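Local coordinates for uncharacterized protein (Bordetella bronchiseptica, PDB 4XG0) that is uncharacterized itself but belongs to the DUF1537 family of kinases acting in acid-sugar catabolism, and so probably phosphorylates an acid sugar, at residues Ile30-Leu35 and Ala75-Arg81; Leu107-Ser113 and Ala234-Gly240; Gly257-Val263 and Asp316-Ala322; Asp295-Trp301 and Ala344-Leu348. All coordinates share one frame; numbering follows the deposited sequence.

Interaction 1: Ile30-Leu35 and Ala75-Arg81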
loop_
_atom_site.group_PDB
_atom_site.type_symbol
_atom_site.label_atom_id
_atom_site.label_comp_id
_atom_site.label_asym_id
_atom_site.label_seq_id
_atom_site.Cartn_x
_atom_site.Cartn_y
_atom_site.Cartn_z
ATOM N N ILE A 30 -1.237 -15.153 3.619
ATOM C CA ILE A 30 0.033 -15.271 2.910
ATOM C C ILE A 30 0.501 -16.742 2.948
ATOM O O ILE A 30 0.764 -17.295 4.009
ATOM C CB ILE A 30 1.137 -14.411 3.555
ATOM C CG1 ILE A 30 0.791 -12.933 3.508
ATOM C CG2 ILE A 30 2.459 -14.657 2.817
ATOM C CD1 ILE A 30 1.661 -12.154 4.485
ATOM N N VAL A 31 0.561 -17.396 1.782
ATOM C CA VAL A 31 1.109 -18.749 1.667
ATOM C C VAL A 31 2.518 -18.708 1.036
ATOM O O VAL A 31 2.653 -18.387 -0.145
ATOM C CB VAL A 31 0.209 -19.615 0.758
ATOM C CG1 VAL A 31 0.752 -21.034 0.662
ATOM C CG2 VAL A 31 -1.207 -19.633 1.269
ATOM N N ALA A 32 3.552 -19.005 1.824
ATOM C CA ALA A 32 4.926 -19.037 1.328
ATOM C C ALA A 32 5.469 -20.441 1.305
ATOM O O ALA A 32 5.113 -21.256 2.147
ATOM C CB ALA A 32 5.812 -18.171 2.195
ATOM N N ASP A 33 6.358 -20.731 0.357
ATOM C CA ASP A 33 6.883 -22.074 0.270
ATOM C C ASP A 33 8.091 -22.355 1.172
ATOM O O ASP A 33 8.553 -23.487 1.249
ATOM C CB ASP A 33 7.158 -22.458 -1.198
ATOM C CG ASP A 33 8.295 -21.673 -1.818
ATOM O OD1 ASP A 33 8.569 -20.538 -1.378
ATOM O OD2 ASP A 33 8.936 -22.230 -2.752
ATOM N N ASP A 34 8.599 -21.368 1.894
ATOM C CA ASP A 34 9.643 -21.688 2.843
ATOM C C ASP A 34 9.604 -20.728 4.030
ATOM O O ASP A 34 8.897 -19.720 3.999
ATOM C CB ASP A 34 11.019 -21.759 2.168
ATOM C CG ASP A 34 11.640 -20.416 1.919
ATOM O OD1 ASP A 34 10.939 -19.371 1.972
ATOM O OD2 ASP A 34 12.868 -20.413 1.625
ATOM N N LEU A 35 10.331 -21.081 5.082
ATOM C CA LEU A 35 10.278 -20.321 6.326
ATOM C C LEU A 35 10.844 -18.920 6.169
ATOM O O LEU A 35 10.303 -17.956 6.705
ATOM C CB LEU A 35 11.064 -21.066 7.413
ATOM C CG LEU A 35 11.112 -20.398 8.788
ATOM C CD1 LEU A 35 9.724 -20.391 9.409
ATOM C CD2 LEU A 35 12.123 -21.110 9.690
ATOM N N ALA A 75 0.254 -15.550 8.065
ATOM C CA ALA A 75 1.320 -16.051 7.195
ATOM C C ALA A 75 1.775 -17.448 7.586
ATOM O O ALA A 75 1.989 -17.767 8.765
ATOM C CB ALA A 75 2.505 -15.099 7.199
ATOM N N VAL A 76 1.914 -18.313 6.577
ATOM C CA VAL A 76 2.240 -19.700 6.817
ATOM C C VAL A 76 3.298 -20.164 5.822
ATOM O O VAL A 76 3.452 -19.572 4.770
ATOM C CB VAL A 76 0.995 -20.582 6.646
ATOM C CG1 VAL A 76 -0.130 -20.021 7.471
ATOM C CG2 VAL A 76 0.585 -20.638 5.187
ATOM N N THR A 77 4.031 -21.208 6.185
ATOM C CA THR A 77 4.954 -21.825 5.253
ATOM C C THR A 77 4.508 -23.250 4.955
ATOM O O THR A 77 4.090 -24.007 5.852
ATOM C CB THR A 77 6.399 -21.875 5.760
ATOM O OG1 THR A 77 7.165 -22.692 4.864
ATOM C CG2 THR A 77 6.465 -22.464 7.151
ATOM N N THR A 78 4.581 -23.626 3.693
ATOM C CA THR A 78 4.203 -24.987 3.316
ATOM C C THR A 78 5.411 -25.921 3.324
ATOM O O THR A 78 5.276 -27.101 3.037
ATOM C CB THR A 78 3.585 -25.010 1.911
ATOM O OG1 THR A 78 4.409 -24.246 1.039
ATOM C CG2 THR A 78 2.188 -24.417 1.905
ATOM N N HIS A 79 6.596 -25.392 3.637
ATOM C CA HIS A 79 7.866 -26.140 3.492
ATOM C C HIS A 79 7.893 -27.024 2.254
ATOM O O HIS A 79 8.307 -28.185 2.339
ATOM C CB HIS A 79 8.145 -27.046 4.695
ATOM C CG HIS A 79 7.505 -26.599 5.969
ATOM N ND1 HIS A 79 8.211 -25.965 6.974
ATOM C CD2 HIS A 79 6.240 -26.733 6.428
ATOM C CE1 HIS A 79 7.402 -25.717 7.984
ATOM N NE2 HIS A 79 6.198 -26.172 7.684
ATOM N N SER A 80 7.497 -26.479 1.109
ATOM C CA SER A 80 7.258 -27.306 -0.075
ATOM C C SER A 80 8.240 -27.107 -1.230
ATOM O O SER A 80 8.120 -27.795 -2.256
ATOM C CB SER A 80 5.847 -27.036 -0.582
ATOM O OG SER A 80 5.700 -25.664 -0.900
ATOM N N ARG A 81 9.226 -26.223 -1.077
ATOM C CA ARG A 81 10.132 -25.890 -2.192
ATOM C C ARG A 81 10.928 -27.102 -2.735
ATOM O O ARG A 81 11.067 -27.270 -3.957
ATOM C CB ARG A 81 11.089 -24.774 -1.780
ATOM C CG ARG A 81 11.893 -24.196 -2.939
ATOM C CD ARG A 81 12.711 -23.013 -2.487
ATOM N NE ARG A 81 11.877 -21.837 -2.246
ATOM C CZ ARG A 81 12.343 -20.623 -1.991
ATOM N NH1 ARG A 81 11.495 -19.624 -1.788
ATOM N NH2 ARG A 81 13.649 -20.389 -1.940
HETATM O O HOH W 1 10.971 -25.246 1.596
#
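Two neighbouring strands of the parallel sheet in the sugar-binding domain of a DUF1537 protein meet, with I30, V31 and A32 paired to A75, V76 and T77, and their C-terminal ends run on into two loops tied by salt bridges. The ladder is short: A32 N binds V76 O at 3.0 Å, and A32 O receives T78 N at 2.9 Å. I30 and A75 face helix 35-47, whereas the V31 and T78 side chains cross at about a right angle, V31 CG1 meeting T78 CG2 at 3.9 Å.

Beyond the strands, S80 N reaches D33 O, which also takes a hydrogen bond from a water, and T77 OG1 accepts H79 N in an ST turn. D34 caps helix 35-47 through OD1, bonded to G37 N. Its carboxylate stacks over one guanidinium face of R81, where the long OD2 pairing is one of charge alone. R81 NH1 also hydrogen-bonds a citrate, probably from the crystallisation liquor, that may mark a pocket. The chain of R81, bent at chi3 (-73°), presents NE and NH1 side-on to D33. NH1 meets OD1 on its syn side at 3.1 Å, while NE reaches OD2 at 3.0 Å from above the carboxylate plane.

Interaction 2: Leu107-Ser113 and Ala234-Gly240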
loop_
_atom_site.group_PDB
_atom_site.type_symbol
_atom_site.label_atom_id
_atom_site.label_comp_id
_atom_site.label_asym_id
_atom_site.label_seq_id
_atom_site.Cartn_x
_atom_site.Cartn_y
_atom_site.Cartn_z
ATOM N N LEU A 107 -5.635 -13.154 -0.929
ATOM C CA LEU A 107 -4.597 -14.177 -0.884
ATOM C C LEU A 107 -3.321 -13.744 -1.611
ATOM O O LEU A 107 -3.396 -13.319 -2.769
ATOM C CB LEU A 107 -5.078 -15.442 -1.581
ATOM C CG LEU A 107 -4.162 -16.648 -1.483
ATOM C CD1 LEU A 107 -4.151 -17.124 -0.066
ATOM C CD2 LEU A 107 -4.604 -17.793 -2.423
ATOM N N TYR A 108 -2.163 -13.885 -0.954
ATOM C CA TYR A 108 -0.868 -13.616 -1.581
ATOM C C TYR A 108 -0.052 -14.898 -1.509
ATOM O O TYR A 108 0.150 -15.464 -0.430
ATOM C CB TYR A 108 -0.176 -12.469 -0.845
ATOM C CG TYR A 108 1.308 -12.180 -1.059
ATOM C CD1 TYR A 108 1.996 -12.500 -2.214
ATOM C CD2 TYR A 108 2.009 -11.527 -0.044
ATOM C CE1 TYR A 108 3.378 -12.171 -2.348
ATOM C CE2 TYR A 108 3.332 -11.221 -0.170
ATOM C CZ TYR A 108 4.011 -11.544 -1.323
ATOM O OH TYR A 108 5.347 -11.193 -1.387
ATOM N N LYS A 109 0.387 -15.391 -2.663
ATOM C CA LYS A 109 1.263 -16.544 -2.681
ATOM C C LYS A 109 2.714 -16.102 -2.868
ATOM O O LYS A 109 3.062 -15.475 -3.872
ATOM C CB LYS A 109 0.902 -17.527 -3.813
ATOM C CG LYS A 109 1.663 -18.801 -3.714
ATOM C CD LYS A 109 1.288 -19.810 -4.813
ATOM C CE LYS A 109 1.822 -21.236 -4.518
ATOM N NZ LYS A 109 3.302 -21.368 -4.651
ATOM N N LYS A 110 3.544 -16.397 -1.872
ATOM C CA LYS A 110 4.932 -15.962 -1.812
ATOM C C LYS A 110 5.850 -17.083 -2.279
ATOM O O LYS A 110 5.875 -18.182 -1.696
ATOM C CB LYS A 110 5.317 -15.502 -0.386
ATOM C CG LYS A 110 6.825 -15.524 -0.059
ATOM C CD LYS A 110 7.606 -14.457 -0.869
ATOM C CE LYS A 110 9.071 -14.409 -0.456
ATOM N NZ LYS A 110 9.806 -15.613 -0.848
ATOM N N VAL A 111 6.560 -16.792 -3.375
ATOM C CA VAL A 111 7.465 -17.724 -4.020
ATOM C C VAL A 111 8.897 -17.170 -4.088
ATOM O O VAL A 111 9.149 -16.021 -3.723
ATOM C CB VAL A 111 6.959 -18.072 -5.448
ATOM C CG1 VAL A 111 5.604 -18.774 -5.373
ATOM C CG2 VAL A 111 6.841 -16.823 -6.264
ATOM N N ASP A 112 9.840 -18.036 -4.474
ATOM C CA ASP A 112 11.210 -17.632 -4.769
ATOM C C ASP A 112 11.176 -16.658 -5.944
ATOM O O ASP A 112 10.491 -16.908 -6.963
ATOM C CB ASP A 112 12.029 -18.896 -5.143
ATOM C CG ASP A 112 13.534 -18.629 -5.372
ATOM O OD1 ASP A 112 14.183 -17.871 -4.604
ATOM O OD2 ASP A 112 14.089 -19.276 -6.321
ATOM N N SER A 113 11.942 -15.586 -5.817
ATOM C CA SER A 113 12.150 -14.667 -6.937
ATOM C C SER A 113 12.775 -15.376 -8.107
ATOM O O SER A 113 12.566 -14.952 -9.239
ATOM C CB SER A 113 13.032 -13.472 -6.569
ATOM O OG SER A 113 14.317 -13.871 -6.170
ATOM N N ALA A 234 -8.270 -11.530 -7.490
ATOM C CA ALA A 234 -6.883 -11.417 -7.942
ATOM C C ALA A 234 -5.915 -11.997 -6.935
ATOM O O ALA A 234 -5.732 -11.434 -5.848
ATOM C CB ALA A 234 -6.534 -9.984 -8.208
ATOM N N VAL A 235 -5.247 -13.075 -7.334
ATOM C CA VAL A 235 -4.300 -13.767 -6.482
ATOM C C VAL A 235 -2.859 -13.460 -6.895
ATOM O O VAL A 235 -2.299 -14.124 -7.783
ATOM C CB VAL A 235 -4.476 -15.297 -6.544
ATOM C CG1 VAL A 235 -3.447 -15.960 -5.643
ATOM C CG2 VAL A 235 -5.911 -15.736 -6.144
ATOM N N PRO A 236 -2.252 -12.449 -6.278
ATOM C CA PRO A 236 -0.849 -12.224 -6.607
ATOM C C PRO A 236 0.049 -13.386 -6.207
ATOM O O PRO A 236 -0.086 -13.983 -5.144
ATOM C CB PRO A 236 -0.498 -10.978 -5.821
ATOM C CG PRO A 236 -1.506 -10.898 -4.740
ATOM C CD PRO A 236 -2.743 -11.495 -5.264
ATOM N N VAL A 237 0.991 -13.669 -7.094
ATOM C CA VAL A 237 2.018 -14.681 -6.882
ATOM C C VAL A 237 3.331 -13.982 -7.098
ATOM O O VAL A 237 3.668 -13.591 -8.231
ATOM C CB VAL A 237 1.916 -15.816 -7.878
ATOM C CG1 VAL A 237 3.002 -16.881 -7.611
ATOM C CG2 VAL A 237 0.516 -16.430 -7.883
ATOM N N GLY A 238 4.079 -13.790 -6.022
ATOM C CA GLY A 238 5.273 -12.976 -6.118
ATOM C C GLY A 238 6.286 -13.322 -5.058
ATOM O O GLY A 238 6.058 -14.194 -4.225
ATOM N N SER A 239 7.420 -12.658 -5.115
ATOM C CA SER A 239 8.430 -12.841 -4.104
ATOM C C SER A 239 8.297 -11.726 -3.101
ATOM O O SER A 239 7.241 -11.074 -2.965
ATOM C CB SER A 239 9.809 -12.788 -4.729
ATOM O OG SER A 239 10.057 -11.493 -5.258
ATOM N N GLY A 240 9.411 -11.392 -2.477
ATOM C CA GLY A 240 9.389 -10.257 -1.567
ATOM C C GLY A 240 9.139 -8.913 -2.223
ATOM O O GLY A 240 8.752 -7.958 -1.555
HETATM O O HOH W 2 -6.973 -12.099 -3.346
#
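Strands 107-110 and 234-238 run parallel, their axes 4.9 Å apart at closest approach and inclined by 19°, as adjacent members of the eight-stranded parallel sheet of a Rossmann-like alpha/beta domain. K109 N binds P236 O at 2.9 Å, K109 O takes the N-H of G238, and V111 N closes the ladder on G238 O at 2.8 Å. One step earlier P236 has no N-H to offer, and its CD sits 3.2 Å from L107 O, a buried carbonyl oxygen with no hydrogen-bonding partner in the model. A water joining L107 N to A234 O bridges the strands at that end.

Apolar branches fill the face that helix 119-130 covers. L107 CD2 lies alongside V235 CG1, pointing the same way, and V111 CG1 meets V237 CG1 at 3.9 Å. K109, on this same face, carries its ammonium to a salt bridge with E122. Y108 lies on the other face, packed by helices 35-47 and 240-252, and has P236 O and S239 O at its ring edge.

The end of strand 107-110 and the loop after it hold a citrate, probably from the crystallisation liquor, which may mark a pocket: K110 NZ, D112 OD1 and S113 OG bind it. The K110 chain, bent at chi2 (68°) and chi4, passes S239 C with its CD at 3.6 Å, and its NZ also donates to V111 O from above the carbonyl plane. S239 OG accepts G241 N and is bonded to P140 O. Y108 OH donates to S239 O across a very short 2.5 Å, whose exact length is doubtful.

Interaction 3: Gly257-Val263 and Asp316-Ala322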
loop_
_atom_site.group_PDB
_atom_site.type_symbol
_atom_site.label_atom_id
_atom_site.label_comp_id
_atom_site.label_asym_id
_atom_site.label_seq_id
_atom_site.Cartn_x
_atom_site.Cartn_y
_atom_site.Cartn_z
ATOM N N GLY A 257 -12.618 8.532 3.123
ATOM C CA GLY A 257 -12.663 9.977 3.034
ATOM C C GLY A 257 -11.335 10.481 2.497
ATOM O O GLY A 257 -10.372 9.709 2.426
ATOM N N PRO A 258 -11.273 11.776 2.161
ATOM C CA PRO A 258 -10.051 12.376 1.636
ATOM C C PRO A 258 -9.048 12.630 2.732
ATOM O O PRO A 258 -9.415 12.761 3.890
ATOM C CB PRO A 258 -10.552 13.701 1.082
ATOM C CG PRO A 258 -11.617 14.084 2.027
ATOM C CD PRO A 258 -12.320 12.787 2.364
ATOM N N VAL A 259 -7.778 12.662 2.367
ATOM C CA VAL A 259 -6.757 13.230 3.214
ATOM C C VAL A 259 -6.820 14.735 3.057
ATOM O O VAL A 259 -6.840 15.258 1.939
ATOM C CB VAL A 259 -5.333 12.714 2.823
ATOM C CG1 VAL A 259 -4.298 13.514 3.563
ATOM C CG2 VAL A 259 -5.188 11.277 3.182
ATOM N N LEU A 260 -6.887 15.446 4.179
ATOM C CA LEU A 260 -6.890 16.891 4.177
ATOM C C LEU A 260 -5.470 17.408 4.433
ATOM O O LEU A 260 -4.864 17.050 5.425
ATOM C CB LEU A 260 -7.809 17.390 5.308
ATOM C CG LEU A 260 -7.928 18.896 5.413
ATOM C CD1 LEU A 260 -8.493 19.491 4.125
ATOM C CD2 LEU A 260 -8.819 19.260 6.597
ATOM N N VAL A 261 -4.949 18.248 3.539
ATOM C CA VAL A 261 -3.633 18.835 3.688
ATOM C C VAL A 261 -3.716 20.350 3.918
ATOM O O VAL A 261 -4.335 21.068 3.144
ATOM C CB VAL A 261 -2.782 18.538 2.449
ATOM C CG1 VAL A 261 -1.380 19.090 2.609
ATOM C CG2 VAL A 261 -2.788 17.058 2.173
ATOM N N VAL A 262 -3.098 20.826 5.012
ATOM C CA VAL A 262 -3.194 22.208 5.397
ATOM C C VAL A 262 -1.793 22.783 5.325
ATOM O O VAL A 262 -0.857 22.287 5.985
ATOM C CB VAL A 262 -3.772 22.364 6.807
ATOM C CG1 VAL A 262 -3.885 23.817 7.138
ATOM C CG2 VAL A 262 -5.119 21.686 6.870
ATOM N N VAL A 263 -1.646 23.786 4.473
ATOM C CA VAL A 263 -0.354 24.408 4.225
ATOM C C VAL A 263 -0.414 25.867 4.600
ATOM O O VAL A 263 -1.015 26.669 3.893
ATOM C CB VAL A 263 0.048 24.303 2.736
ATOM C CG1 VAL A 263 1.458 24.852 2.503
ATOM C CG2 VAL A 263 -0.076 22.876 2.276
ATOM N N ASP A 316 -6.764 11.320 -3.781
ATOM C CA ASP A 316 -7.947 11.529 -2.941
ATOM C C ASP A 316 -7.597 12.480 -1.795
ATOM O O ASP A 316 -7.470 12.067 -0.635
ATOM C CB ASP A 316 -8.432 10.196 -2.390
ATOM C CG ASP A 316 -9.823 10.280 -1.775
ATOM O OD1 ASP A 316 -10.397 11.392 -1.737
ATOM O OD2 ASP A 316 -10.329 9.225 -1.322
ATOM N N ALA A 317 -7.436 13.755 -2.144
ATOM C CA ALA A 317 -6.885 14.736 -1.231
ATOM C C ALA A 317 -7.532 16.089 -1.429
ATOM O O ALA A 317 -7.875 16.459 -2.545
ATOM C CB ALA A 317 -5.378 14.845 -1.443
ATOM N N LEU A 318 -7.715 16.811 -0.325
ATOM C CA LEU A 318 -8.141 18.211 -0.348
ATOM C C LEU A 318 -7.003 19.036 0.246
ATOM O O LEU A 318 -6.383 18.588 1.202
ATOM C CB LEU A 318 -9.399 18.388 0.501
ATOM C CG LEU A 318 -10.615 17.552 0.079
ATOM C CD1 LEU A 318 -11.698 17.602 1.130
ATOM C CD2 LEU A 318 -11.138 18.037 -1.233
ATOM N N MET A 319 -6.716 20.210 -0.311
ATOM C CA MET A 319 -5.677 21.079 0.234
ATOM C C MET A 319 -6.194 22.476 0.545
ATOM O O MET A 319 -6.863 23.085 -0.278
ATOM C CB MET A 319 -4.465 21.172 -0.705
ATOM C CG MET A 319 -3.316 21.987 -0.146
ATOM S SD MET A 319 -1.826 21.875 -1.184
ATOM C CE MET A 319 -2.404 22.773 -2.616
ATOM N N LEU A 320 -5.906 22.957 1.757
ATOM C CA LEU A 320 -6.108 24.362 2.109
ATOM C C LEU A 320 -4.765 25.072 2.106
ATOM O O LEU A 320 -3.855 24.707 2.858
ATOM C CB LEU A 320 -6.759 24.504 3.483
ATOM C CG LEU A 320 -7.813 23.461 3.817
ATOM C CD1 LEU A 320 -8.411 23.747 5.203
ATOM C CD2 LEU A 320 -8.915 23.455 2.785
ATOM N N LEU A 321 -4.644 26.069 1.243
ATOM C CA LEU A 321 -3.403 26.796 1.044
ATOM C C LEU A 321 -3.478 28.230 1.600
ATOM O O LEU A 321 -4.302 29.035 1.162
ATOM C CB LEU A 321 -3.088 26.825 -0.450
ATOM C CG LEU A 321 -1.746 27.457 -0.852
ATOM C CD1 LEU A 321 -0.611 26.772 -0.095
ATOM C CD2 LEU A 321 -1.559 27.372 -2.369
ATOM N N ALA A 322 -2.599 28.552 2.550
ATOM C CA ALA A 322 -2.593 29.874 3.174
ATOM C C ALA A 322 -2.094 30.931 2.222
ATOM O O ALA A 322 -1.144 30.695 1.505
ATOM C CB ALA A 322 -1.712 29.872 4.398
#
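Two flat groups meet at the N-terminal end of this strand pair: the P258 ring places CG 3.6 Å from L318 CD1, and beside it the D316 carboxylate brings OD1 to 3.5 Å from P258 CA, while OD2 forms a salt bridge with R421. L260, V262, L318 and L320 lie on one face of the sheet and V259, V261, V263, A317, M319 and L321 on the other.

Six hydrogen bonds make an unbroken parallel ladder, from V259 N on D316 O (3.1 Å) to A322 N on V263 O (2.8 Å). On the face covered by helix 334-349, L260 CD1 fits between L318 CB at 3.9 Å and L320 CG at 4.0 Å. Opposite, against helices 268-279 and 412-421, V263 and L321 lie side by side. V263 CG2, anti to the carbonyl carbon, points back along the strand to M319 SD, 4.0 Å away.

These are inner strands of the mixed sheet of the nucleotide-binding domain, whose parallel part is Rossmann-like. The facing backbone groups serve the ladder, L260 and V262 pair with strand 354-358, and aliphatic carbon meets the helices, implying a hydrophobic core with charge confined to its end.

Interaction 4: Asp295-Trp301 and Ala344-Leu348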
loop_
_atom_site.group_PDB
_atom_site.type_symbol
_atom_site.label_atom_id
_atom_site.label_comp_id
_atom_site.label_asym_id
_atom_site.label_seq_id
_atom_site.Cartn_x
_atom_site.Cartn_y
_atom_site.Cartn_z
ATOM N N ASP A 295 -16.505 33.910 5.936
ATOM C CA ASP A 295 -16.925 32.537 6.157
ATOM C C ASP A 295 -17.786 32.066 4.988
ATOM O O ASP A 295 -17.899 30.858 4.737
ATOM C CB ASP A 295 -17.656 32.358 7.487
ATOM C CG ASP A 295 -17.595 30.920 7.990
ATOM O OD1 ASP A 295 -16.469 30.387 8.162
ATOM O OD2 ASP A 295 -18.678 30.342 8.227
ATOM N N ARG A 296 -18.376 33.020 4.280
ATOM C CA ARG A 296 -19.169 32.707 3.085
ATOM C C ARG A 296 -18.342 32.032 2.004
ATOM O O ARG A 296 -18.816 31.127 1.315
ATOM C CB ARG A 296 -19.823 33.970 2.543
ATOM C CG ARG A 296 -20.940 34.468 3.469
ATOM C CD ARG A 296 -21.427 35.838 3.093
ATOM N NE ARG A 296 -20.326 36.794 3.090
ATOM C CZ ARG A 296 -20.465 38.104 2.924
ATOM N NH1 ARG A 296 -21.671 38.633 2.763
ATOM N NH2 ARG A 296 -19.392 38.884 2.936
ATOM N N ASN A 297 -17.089 32.464 1.863
ATOM C CA ASN A 297 -16.195 31.888 0.862
ATOM C C ASN A 297 -15.852 30.432 1.251
ATOM O O ASN A 297 -15.833 29.532 0.413
ATOM C CB ASN A 297 -14.925 32.744 0.758
ATOM C CG ASN A 297 -14.081 32.416 -0.468
ATOM O OD1 ASN A 297 -13.280 31.475 -0.456
ATOM N ND2 ASN A 297 -14.219 33.228 -1.518
ATOM N N TRP A 298 -15.600 30.199 2.538
ATOM C CA TRP A 298 -15.335 28.849 3.039
ATOM C C TRP A 298 -16.537 27.946 2.782
ATOM O O TRP A 298 -16.392 26.853 2.229
ATOM C CB TRP A 298 -15.063 28.880 4.547
ATOM C CG TRP A 298 -15.070 27.518 5.218
ATOM C CD1 TRP A 298 -16.001 27.050 6.117
ATOM C CD2 TRP A 298 -14.111 26.468 5.061
ATOM N NE1 TRP A 298 -15.679 25.777 6.512
ATOM C CE2 TRP A 298 -14.515 25.402 5.884
ATOM C CE3 TRP A 298 -12.937 26.326 4.306
ATOM C CZ2 TRP A 298 -13.809 24.227 5.974
ATOM C CZ3 TRP A 298 -12.242 25.165 4.392
ATOM C CH2 TRP A 298 -12.680 24.114 5.221
ATOM N N ALA A 299 -17.717 28.411 3.207
ATOM C CA ALA A 299 -18.959 27.667 2.991
ATOM C C ALA A 299 -19.145 27.244 1.525
ATOM O O ALA A 299 -19.521 26.115 1.244
ATOM C CB ALA A 299 -20.141 28.480 3.471
ATOM N N ALA A 300 -18.860 28.142 0.593
ATOM C CA ALA A 300 -19.046 27.840 -0.828
ATOM C C ALA A 300 -18.048 26.789 -1.327
ATOM O O ALA A 300 -18.345 25.994 -2.219
ATOM C CB ALA A 300 -18.931 29.117 -1.661
ATOM N N TRP A 301 -16.846 26.779 -0.770
ATOM C CA TRP A 301 -15.867 25.821 -1.254
ATOM C C TRP A 301 -16.194 24.448 -0.702
ATOM O O TRP A 301 -16.133 23.455 -1.424
ATOM C CB TRP A 301 -14.447 26.241 -0.891
ATOM C CG TRP A 301 -13.407 25.257 -1.355
ATOM C CD1 TRP A 301 -12.884 25.138 -2.615
ATOM C CD2 TRP A 301 -12.766 24.256 -0.558
ATOM N NE1 TRP A 301 -11.957 24.126 -2.646
ATOM C CE2 TRP A 301 -11.871 23.565 -1.396
ATOM C CE3 TRP A 301 -12.869 23.876 0.784
ATOM C CZ2 TRP A 301 -11.066 22.522 -0.929
ATOM C CZ3 TRP A 301 -12.080 22.850 1.244
ATOM C CH2 TRP A 301 -11.183 22.178 0.389
ATOM N N ALA A 344 -10.496 21.915 11.000
ATOM C CA ALA A 344 -11.163 21.116 12.049
ATOM C C ALA A 344 -12.637 21.001 11.777
ATOM O O ALA A 344 -13.236 19.923 11.956
ATOM C CB ALA A 344 -10.932 21.726 13.430
ATOM N N ARG A 345 -13.258 22.105 11.376
ATOM C CA ARG A 345 -14.675 22.051 11.045
ATOM C C ARG A 345 -14.945 21.005 9.959
ATOM O O ARG A 345 -15.930 20.245 10.024
ATOM C CB ARG A 345 -15.197 23.417 10.643
ATOM C CG ARG A 345 -15.524 24.330 11.812
ATOM C CD ARG A 345 -15.781 25.779 11.395
ATOM N NE ARG A 345 -16.770 25.918 10.325
ATOM C CZ ARG A 345 -17.044 27.068 9.709
ATOM N NH1 ARG A 345 -16.417 28.154 10.070
ATOM N NH2 ARG A 345 -17.951 27.126 8.736
ATOM N N LEU A 346 -14.076 20.964 8.963
ATOM C CA LEU A 346 -14.234 20.031 7.839
ATOM C C LEU A 346 -14.064 18.556 8.222
ATOM O O LEU A 346 -14.839 17.680 7.810
ATOM C CB LEU A 346 -13.216 20.386 6.766
ATOM C CG LEU A 346 -13.405 19.609 5.474
ATOM C CD1 LEU A 346 -14.820 19.606 5.042
ATOM C CD2 LEU A 346 -12.566 20.281 4.415
ATOM N N VAL A 347 -13.008 18.278 8.976
ATOM C CA VAL A 347 -12.786 16.947 9.513
ATOM C C VAL A 347 -13.980 16.449 10.325
ATOM O O VAL A 347 -14.388 15.291 10.219
ATOM C CB VAL A 347 -11.550 16.933 10.404
ATOM C CG1 VAL A 347 -11.486 15.653 11.188
ATOM C CG2 VAL A 347 -10.281 17.151 9.562
ATOM N N LEU A 348 -14.568 17.300 11.139
ATOM C CA LEU A 348 -15.675 16.813 11.959
ATOM C C LEU A 348 -16.964 16.682 11.159
ATOM O O LEU A 348 -17.758 15.735 11.340
ATOM C CB LEU A 348 -15.876 17.727 13.159
ATOM C CG LEU A 348 -14.699 17.731 14.126
ATOM C CD1 LEU A 348 -14.926 18.719 15.290
ATOM C CD2 LEU A 348 -14.453 16.319 14.627
#
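R345 grips the carboxylate of D295 with both terminal nitrogens, but unequally. NH1 meets OD1 at 2.9 Å on the syn side, with an N-H...O angle of 155°, whereas NH2 reaches OD2 at a weak 3.3 Å. The two planes are turned 47° apart, so the pair is not coplanar. OD1 is shared, since R338 NH1 also makes a salt bridge to it, and two positive groups close by would probably favour the ionised carboxylate.

A bend at chi3 carries the guanidinium across the indole edge of W298. W298 NE1 lies 3.4 Å above one guanidinium face, offset to its rim, and the planes stand 78° apart, which excludes a parallel stack. W298 NE1 and R345 NH2 are both donors, so their closeness is no hydrogen bond.

Helices 295-304 and 334-349 lie on the same face of the mixed alpha/beta C-terminal sheet, whose parallel part is Rossmann-like, both touching L320 of strand 317-321. Their segment axes come no nearer than 12.4 Å, and long side chains bridge the distance. L346 CD2 packs against W298 CH2 at 3.9 Å and also meets the edge of W301 at CZ3, 4.1 Å away. W285 secures both indoles, edge-to-face with W298 and stacked with W301, and its NE1 is satisfied by N297 OD1. Within the helix, the carbonyl of D295 is taken by A299 N at 2.9 Å.

In the fold
Interactions 1 and 2 belong to one parallel sheet of the sugar-binding domain, strands 28-32 and 106-110 being neighbours joined by V31 O to K110 N and V31 N to Y108 O. Interactions 3 and 4 lie on the far side of the chain's centre; interaction 3 is about 42 Å from interaction 1, centre to centre. They too touch, L320 CD2 meeting W301 CH2. Interactions 1, 2 and 3 are all buried parallel strand pairs: the first ends in a salt-bridge network with D33 buried and D34 and R81 partly exposed, the second in polar groups at citrate, while the third stays mainly aliphatic. Interaction 4 joins helices by side chains alone, its salt bridge nearer the surface.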